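Local atomic coordinates of CalsepRRP (Calystegia sepium, PDB entry 1JY5), a protein that is related to the T2 family of ribonucleases, although whether it cleaves RNA as its relatives do is uncertain. Residues Tyr141-Ile154 and Ser196-Asn208. Sequence-based numbering, arbitrary orientation.
Unlike the reference sequence in segment 141-154: V151 (reference Leu).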
ATOM      1  N   TYR A 141      -5.073  11.770  14.972  1.00 26.98           N
ATOM      2  CA  TYR A 141      -5.713  10.565  14.461  1.00 26.54           C
ATOM      3  C   TYR A 141      -4.869   9.346  14.807  1.00 26.21           C
ATOM      4  O   TYR A 141      -3.942   8.978  14.080  1.00 25.67           O
ATOM      5  CB  TYR A 141      -5.923  10.676  12.951  1.00 24.97           C
ATOM      6  CG  TYR A 141      -6.649  11.938  12.556  1.00 25.08           C
ATOM      7  CD1 TYR A 141      -5.944  13.081  12.185  1.00 24.89           C
ATOM      8  CD2 TYR A 141      -8.041  12.011  12.604  1.00 25.72           C
ATOM      9  CE1 TYR A 141      -6.604  14.266  11.871  1.00 25.26           C
ATOM     10  CE2 TYR A 141      -8.712  13.193  12.293  1.00 24.83           C
ATOM     11  CZ  TYR A 141      -7.986  14.315  11.930  1.00 26.11           C
ATOM     12  OH  TYR A 141      -8.639  15.491  11.635  1.00 26.38           O
ATOM     13  N   LEU A 142      -5.217   8.722  15.925  1.00 25.60           N
ATOM     14  CA  LEU A 142      -4.496   7.568  16.441  1.00 25.88           C
ATOM     15  C   LEU A 142      -5.321   6.282  16.396  1.00 25.73           C
ATOM     16  O   LEU A 142      -6.546   6.320  16.279  1.00 25.36           O
ATOM     17  CB  LEU A 142      -4.091   7.853  17.891  1.00 28.07           C
ATOM     18  CG  LEU A 142      -3.486   9.230  18.175  1.00 29.08           C
ATOM     19  CD1 LEU A 142      -3.604   9.547  19.661  1.00 32.29           C
ATOM     20  CD2 LEU A 142      -2.033   9.259  17.727  1.00 30.70           C
ATOM     21  N   PRO A 143      -4.649   5.122  16.474  1.00 24.87           N
ATOM     22  CA  PRO A 143      -5.376   3.848  16.451  1.00 26.16           C
ATOM     23  C   PRO A 143      -6.324   3.827  17.660  1.00 26.65           C
ATOM     24  O   PRO A 143      -5.926   4.218  18.757  1.00 25.92           O
ATOM     25  CB  PRO A 143      -4.258   2.814  16.578  1.00 26.74           C
ATOM     26  CG  PRO A 143      -3.091   3.497  15.906  1.00 26.50           C
ATOM     27  CD  PRO A 143      -3.193   4.901  16.446  1.00 25.76           C
ATOM     28  N   SER A 144      -7.564   3.387  17.465  1.00 26.61           N
ATOM     29  CA  SER A 144      -8.540   3.340  18.556  1.00 27.68           C
ATOM     30  C   SER A 144      -9.738   2.465  18.212  1.00 27.80           C
ATOM     31  O   SER A 144     -10.197   2.455  17.072  1.00 29.01           O
ATOM     32  CB  SER A 144      -9.034   4.754  18.882  1.00 27.90           C
ATOM     33  OG  SER A 144     -10.091   4.726  19.830  1.00 27.02           O
ATOM     34  N   ASN A 145     -10.245   1.729  19.197  1.00 27.93           N
ATOM     35  CA  ASN A 145     -11.409   0.881  18.964  1.00 27.90           C
ATOM     36  C   ASN A 145     -12.676   1.583  19.440  1.00 27.25           C
ATOM     37  O   ASN A 145     -13.749   0.983  19.484  1.00 28.62           O
ATOM     38  CB  ASN A 145     -11.252  -0.460  19.685  1.00 28.80           C
ATOM     39  CG  ASN A 145     -10.009  -1.210  19.247  1.00 32.06           C
ATOM     40  OD1 ASN A 145      -9.663  -1.221  18.063  1.00 29.41           O
ATOM     41  ND2 ASN A 145      -9.334  -1.846  20.197  1.00 31.20           N
ATOM     42  N   THR A 146     -12.546   2.860  19.787  1.00 25.75           N
ATOM     43  CA  THR A 146     -13.682   3.642  20.258  1.00 26.32           C
ATOM     44  C   THR A 146     -13.814   4.972  19.532  1.00 26.18           C
ATOM     45  O   THR A 146     -14.909   5.522  19.423  1.00 26.98           O
ATOM     46  CB  THR A 146     -13.564   3.967  21.756  1.00 25.44           C
ATOM     47  OG1 THR A 146     -12.392   4.761  21.972  1.00 24.29           O
ATOM     48  CG2 THR A 146     -13.480   2.696  22.581  1.00 26.10           C
ATOM     49  N   ALA A 147     -12.701   5.496  19.042  1.00 25.80           N
ATOM     50  CA  ALA A 147     -12.728   6.782  18.366  1.00 27.69           C
ATOM     51  C   ALA A 147     -13.285   6.735  16.950  1.00 28.73           C
ATOM     52  O   ALA A 147     -13.087   5.769  16.212  1.00 29.98           O
ATOM     53  CB  ALA A 147     -11.328   7.385  18.355  1.00 26.81           C
ATOM     54  N   GLU A 148     -14.011   7.787  16.596  1.00 28.61           N
ATOM     55  CA  GLU A 148     -14.574   7.936  15.264  1.00 29.28           C
ATOM     56  C   GLU A 148     -14.101   9.300  14.785  1.00 27.54           C
ATOM     57  O   GLU A 148     -14.339  10.310  15.446  1.00 26.60           O
ATOM     58  CB  GLU A 148     -16.104   7.890  15.297  1.00 32.83           C
ATOM     59  CG  GLU A 148     -16.694   6.491  15.160  1.00 35.61           C
ATOM     60  CD  GLU A 148     -18.210   6.505  15.067  1.00 40.22           C
ATOM     61  OE1 GLU A 148     -18.753   7.269  14.238  1.00 42.35           O
ATOM     62  OE2 GLU A 148     -18.868   5.752  15.817  1.00 43.00           O
ATOM     63  N   TYR A 149     -13.412   9.327  13.648  1.00 24.00           N
ATOM     64  CA  TYR A 149     -12.894  10.579  13.118  1.00 22.46           C
ATOM     65  C   TYR A 149     -13.556  10.955  11.803  1.00 21.75           C
ATOM     66  O   TYR A 149     -14.064  10.098  11.084  1.00 21.23           O
ATOM     67  CB  TYR A 149     -11.384  10.482  12.887  1.00 23.17           C
ATOM     68  CG  TYR A 149     -10.591   9.827  13.995  1.00 22.66           C
ATOM     69  CD1 TYR A 149     -10.245   8.475  13.926  1.00 22.50           C
ATOM     70  CD2 TYR A 149     -10.131  10.568  15.081  1.00 21.63           C
ATOM     71  CE1 TYR A 149      -9.452   7.881  14.907  1.00 22.27           C
ATOM     72  CE2 TYR A 149      -9.337   9.986  16.066  1.00 23.59           C
ATOM     73  CZ  TYR A 149      -8.999   8.646  15.973  1.00 21.96           C
ATOM     74  OH  TYR A 149      -8.186   8.082  16.931  1.00 24.39           O
ATOM     75  N   LYS A 150     -13.553  12.245  11.492  1.00 23.79           N
ATOM     76  CA  LYS A 150     -14.131  12.708  10.240  1.00 27.51           C
ATOM     77  C   LYS A 150     -13.122  12.434   9.129  1.00 26.23           C
ATOM     78  O   LYS A 150     -11.938  12.742   9.277  1.00 27.32           O
ATOM     79  CB  LYS A 150     -14.421  14.204  10.312  1.00 28.98           C
ATOM     80  CG  LYS A 150     -15.437  14.576  11.374  1.00 33.44           C
ATOM     81  CD  LYS A 150     -15.644  16.071  11.415  1.00 36.15           C
ATOM     82  CE  LYS A 150     -16.683  16.441  12.454  1.00 41.16           C
ATOM     83  NZ  LYS A 150     -16.934  17.910  12.472  1.00 43.05           N
ATOM     84  N   VAL A 151     -13.588  11.847   8.032  1.00 27.79           N
ATOM     85  CA  VAL A 151     -12.719  11.545   6.896  1.00 29.13           C
ATOM     86  C   VAL A 151     -12.060  12.816   6.380  1.00 28.51           C
ATOM     87  O   VAL A 151     -10.870  12.822   6.065  1.00 28.67           O
ATOM     88  CB  VAL A 151     -13.505  10.914   5.723  1.00 30.18           C
ATOM     89  CG1 VAL A 151     -12.546  10.528   4.598  1.00 33.50           C
ATOM     90  CG2 VAL A 151     -14.251   9.699   6.203  1.00 33.05           C
ATOM     91  N   GLU A 152     -12.843  13.890   6.303  1.00 29.43           N
ATOM     92  CA  GLU A 152     -12.343  15.172   5.815  1.00 28.92           C
ATOM     93  C   GLU A 152     -11.152  15.628   6.641  1.00 28.73           C
ATOM     94  O   GLU A 152     -10.247  16.289   6.129  1.00 29.60           O
ATOM     95  CB  GLU A 152     -13.459  16.231   5.848  1.00 31.97           C
ATOM     96  CG  GLU A 152     -13.936  16.642   7.239  1.00 36.32           C
ATOM     97  CD  GLU A 152     -13.049  17.690   7.898  1.00 38.69           C
ATOM     98  OE1 GLU A 152     -13.160  17.875   9.130  1.00 39.31           O
ATOM     99  OE2 GLU A 152     -12.249  18.336   7.187  1.00 41.97           O
ATOM    100  N   GLY A 153     -11.156  15.261   7.920  1.00 27.34           N
ATOM    101  CA  GLY A 153     -10.065  15.621   8.806  1.00 23.93           C
ATOM    102  C   GLY A 153      -8.822  14.796   8.524  1.00 22.70           C
ATOM    103  O   GLY A 153      -7.704  15.305   8.580  1.00 21.50           O
ATOM    104  N   ILE A 154      -9.011  13.513   8.235  1.00 22.61           N
ATOM    105  CA  ILE A 154      -7.880  12.646   7.924  1.00 22.76           C
ATOM    106  C   ILE A 154      -7.302  13.086   6.580  1.00 21.92           C
ATOM    107  O   ILE A 154      -6.085  13.172   6.413  1.00 20.10           O
ATOM    108  CB  ILE A 154      -8.318  11.171   7.858  1.00 22.15           C
ATOM    109  CG1 ILE A 154      -8.680  10.692   9.270  1.00 23.67           C
ATOM    110  CG2 ILE A 154      -7.212  10.321   7.238  1.00 20.68           C
ATOM    111  CD1 ILE A 154      -9.187   9.271   9.339  1.00 21.19           C
ATOM    112  N   SER A 196     -15.698   9.780  -3.583  1.00 38.95           N
ATOM    113  CA  SER A 196     -15.518   9.292  -2.218  1.00 38.59           C
ATOM    114  C   SER A 196     -16.336   8.027  -2.008  1.00 37.82           C
ATOM    115  O   SER A 196     -17.405   7.861  -2.599  1.00 38.84           O
ATOM    116  CB  SER A 196     -15.958  10.352  -1.208  1.00 39.28           C
ATOM    117  OG  SER A 196     -15.167  11.517  -1.319  1.00 43.95           O
ATOM    118  N   THR A 197     -15.833   7.138  -1.162  1.00 35.59           N
ATOM    119  CA  THR A 197     -16.525   5.889  -0.885  1.00 34.28           C
ATOM    120  C   THR A 197     -16.631   5.626   0.617  1.00 33.02           C
ATOM    121  O   THR A 197     -17.425   4.794   1.058  1.00 32.14           O
ATOM    122  CB  THR A 197     -15.809   4.710  -1.561  1.00 34.89           C
ATOM    123  OG1 THR A 197     -14.407   4.758  -1.261  1.00 34.72           O
ATOM    124  CG2 THR A 197     -16.001   4.779  -3.068  1.00 36.16           C
ATOM    125  N   CYS A 198     -15.829   6.341   1.399  1.00 30.64           N
ATOM    126  CA  CYS A 198     -15.849   6.184   2.846  1.00 28.90           C
ATOM    127  C   CYS A 198     -16.989   6.961   3.475  1.00 28.92           C
ATOM    128  O   CYS A 198     -17.431   7.977   2.942  1.00 27.86           O
ATOM    129  CB  CYS A 198     -14.548   6.686   3.465  1.00 27.73           C
ATOM    130  SG  CYS A 198     -13.080   5.635   3.274  1.00 23.23           S
ATOM    131  N   PRO A 199     -17.484   6.484   4.626  1.00 29.85           N
ATOM    132  CA  PRO A 199     -18.577   7.170   5.321  1.00 29.61           C
ATOM    133  C   PRO A 199     -18.013   8.487   5.844  1.00 29.16           C
ATOM    134  O   PRO A 199     -16.795   8.664   5.892  1.00 28.49           O
ATOM    135  CB  PRO A 199     -18.911   6.224   6.472  1.00 30.27           C
ATOM    136  CG  PRO A 199     -18.484   4.888   5.967  1.00 31.01           C
ATOM    137  CD  PRO A 199     -17.198   5.182   5.252  1.00 29.87           C
ATOM    138  N   SER A 200     -18.889   9.399   6.246  1.00 27.56           N
ATOM    139  CA  SER A 200     -18.459  10.686   6.777  1.00 29.02           C
ATOM    140  C   SER A 200     -17.588  10.497   8.018  1.00 28.09           C
ATOM    141  O   SER A 200     -16.654  11.264   8.255  1.00 27.72           O
ATOM    142  CB  SER A 200     -19.672  11.540   7.140  1.00 31.45           C
ATOM    143  OG  SER A 200     -19.263  12.826   7.572  1.00 35.61           O
ATOM    144  N   LEU A 201     -17.907   9.479   8.815  1.00 27.09           N
ATOM    145  CA  LEU A 201     -17.146   9.184  10.024  1.00 26.73           C
ATOM    146  C   LEU A 201     -16.472   7.828   9.866  1.00 25.52           C
ATOM    147  O   LEU A 201     -17.111   6.851   9.482  1.00 23.99           O
ATOM    148  CB  LEU A 201     -18.063   9.172  11.253  1.00 27.90           C
ATOM    149  CG  LEU A 201     -18.697  10.508  11.652  1.00 29.94           C
ATOM    150  CD1 LEU A 201     -19.583  10.299  12.874  1.00 31.29           C
ATOM    151  CD2 LEU A 201     -17.612  11.534  11.954  1.00 29.14           C
ATOM    152  N   VAL A 202     -15.178   7.774  10.162  1.00 24.76           N
ATOM    153  CA  VAL A 202     -14.424   6.538  10.024  1.00 24.11           C
ATOM    154  C   VAL A 202     -13.568   6.257  11.246  1.00 24.70           C
ATOM    155  O   VAL A 202     -13.386   7.126  12.097  1.00 25.07           O
ATOM    156  CB  VAL A 202     -13.509   6.596   8.784  1.00 23.07           C
ATOM    157  CG1 VAL A 202     -14.355   6.756   7.532  1.00 23.03           C
ATOM    158  CG2 VAL A 202     -12.526   7.748   8.917  1.00 22.09           C
ATOM    159  N   SER A 203     -13.038   5.041  11.327  1.00 24.42           N
ATOM    160  CA  SER A 203     -12.205   4.663  12.462  1.00 25.12           C
ATOM    161  C   SER A 203     -10.864   4.080  12.045  1.00 23.30           C
ATOM    162  O   SER A 203     -10.681   3.664  10.903  1.00 23.02           O
ATOM    163  CB  SER A 203     -12.945   3.643  13.329  1.00 25.06           C
ATOM    164  OG  SER A 203     -13.231   2.471  12.584  1.00 26.12           O
ATOM    165  N   LEU A 204      -9.927   4.065  12.985  1.00 23.24           N
ATOM    166  CA  LEU A 204      -8.601   3.503  12.751  1.00 23.59           C
ATOM    167  C   LEU A 204      -8.400   2.433  13.820  1.00 22.90           C
ATOM    168  O   LEU A 204      -7.589   2.589  14.732  1.00 22.70           O
ATOM    169  CB  LEU A 204      -7.532   4.592  12.867  1.00 21.81           C
ATOM    170  CG  LEU A 204      -7.613   5.718  11.826  1.00 23.68           C
ATOM    171  CD1 LEU A 204      -6.712   6.878  12.239  1.00 22.36           C
ATOM    172  CD2 LEU A 204      -7.209   5.177  10.455  1.00 22.32           C
ATOM    173  N   PRO A 205      -9.141   1.320  13.709  1.00 25.22           N
ATOM    174  CA  PRO A 205      -9.079   0.199  14.653  1.00 26.38           C
ATOM    175  C   PRO A 205      -7.689  -0.363  14.911  1.00 29.21           C
ATOM    176  O   PRO A 205      -6.799  -0.285  14.062  1.00 27.95           O
ATOM    177  CB  PRO A 205     -10.014  -0.834  14.022  1.00 26.24           C
ATOM    178  CG  PRO A 205      -9.883  -0.549  12.552  1.00 25.34           C
ATOM    179  CD  PRO A 205      -9.948   0.957  12.531  1.00 25.58           C
ATOM    180  N   ILE A 206      -7.521  -0.933  16.102  1.00 31.35           N
ATOM    181  CA  ILE A 206      -6.264  -1.536  16.528  1.00 35.19           C
ATOM    182  C   ILE A 206      -6.330  -3.025  16.195  1.00 37.80           C
ATOM    183  O   ILE A 206      -7.419  -3.596  16.101  1.00 38.13           O
ATOM    184  CB  ILE A 206      -6.067  -1.354  18.056  1.00 35.45           C
ATOM    185  CG1 ILE A 206      -6.134   0.134  18.409  1.00 34.88           C
ATOM    186  CG2 ILE A 206      -4.730  -1.940  18.496  1.00 35.60           C
ATOM    187  CD1 ILE A 206      -6.143   0.420  19.901  1.00 36.09           C
ATOM    188  N   LYS A 207      -5.173  -3.653  16.005  1.00 42.51           N
ATOM    189  CA  LYS A 207      -5.143  -5.080  15.692  1.00 47.18           C
ATOM    190  C   LYS A 207      -5.699  -5.912  16.840  1.00 50.36           C
ATOM    191  O   LYS A 207      -5.986  -5.390  17.916  1.00 51.12           O
ATOM    192  CB  LYS A 207      -3.715  -5.542  15.380  1.00 47.32           C
ATOM    193  CG  LYS A 207      -3.223  -5.156  13.999  1.00 44.72           C
ATOM    194  CD  LYS A 207      -1.950  -5.905  13.625  1.00 46.01           C
ATOM    195  CE  LYS A 207      -0.730  -5.403  14.384  1.00 45.61           C
ATOM    196  NZ  LYS A 207      -0.749  -5.729  15.825  1.00 46.52           N
ATOM    197  N   ASN A 208      -5.847  -7.212  16.601  1.00 54.50           N
ATOM    198  CA  ASN A 208      -6.368  -8.135  17.606  1.00 57.16           C
ATOM    199  C   ASN A 208      -7.759  -7.704  18.065  1.00 58.60           C
ATOM    200  O   ASN A 208      -7.985  -7.667  19.295  1.00 59.85           O
ATOM    201  CB  ASN A 208      -5.423  -8.194  18.811  1.00 58.36           C
ATOM    202  CG  ASN A 208      -3.974  -8.416  18.411  1.00 59.66           C
ATOM    203  OD1 ASN A 208      -3.635  -9.420  17.784  1.00 60.65           O
ATOM    204  ND2 ASN A 208      -3.110  -7.472  18.775  1.00 59.21           N
TER
HETATM  205  O   HOH W   1     -10.745   4.726  15.554  1.00 20.55           O
HETATM  206  O   HOH W   2     -10.761  -3.015  16.725  1.00 40.02           O
HETATM  207  O   HOH W   3     -15.811  13.647   7.015  1.00 27.06           O
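Y149 and V202 form an antiparallel hydrogen-bonded pair, Y149 N to V202 O and V202 N to Y149 O both spanning 2.7 Å, with K150 and L201 as the adjoining non-hydrogen-bonded pair. V151 N extends the pairing to S200 O. Farther along, S144 N reaches L204 O (2.8 Å) from above the carbonyl plane, and a water bridges S144 O, A147 O and L204 N. S144 OG accepts from T146 N and A147 N, an ST turn and ST motif. The L204 side chain crosses Y149 at about a right angle, CD1 lying 4.0 Å from Y149 CE1 and 3.9 Å from Y141 CB. With CG anti to the carbonyl carbon (chi1 -44°), the Y149 ring turns CE1 to L204, receives Y141 CA on one face and donates from OH to L142 O. V202 CG2 touches I154 CD1 at 3.7 Å. N145 OD1 accepts a nearly straight bond (171°) from I206 N, while I206 CG1 packs on P143 CB at 3.7 Å. Cutting I206 back to alanine removes CG1 and CD1, which would probably open a gap beside P143 CB and the N145 amide. V202 and L204 also touch V175, and the C198-C170 disulfide ties segment 196-208 to strand 167-171. The short antiparallel sheet joins the loop before helix 151-162 to the C-terminal tail, itself held against the central sheet of an RNase T2-type alpha+beta fold.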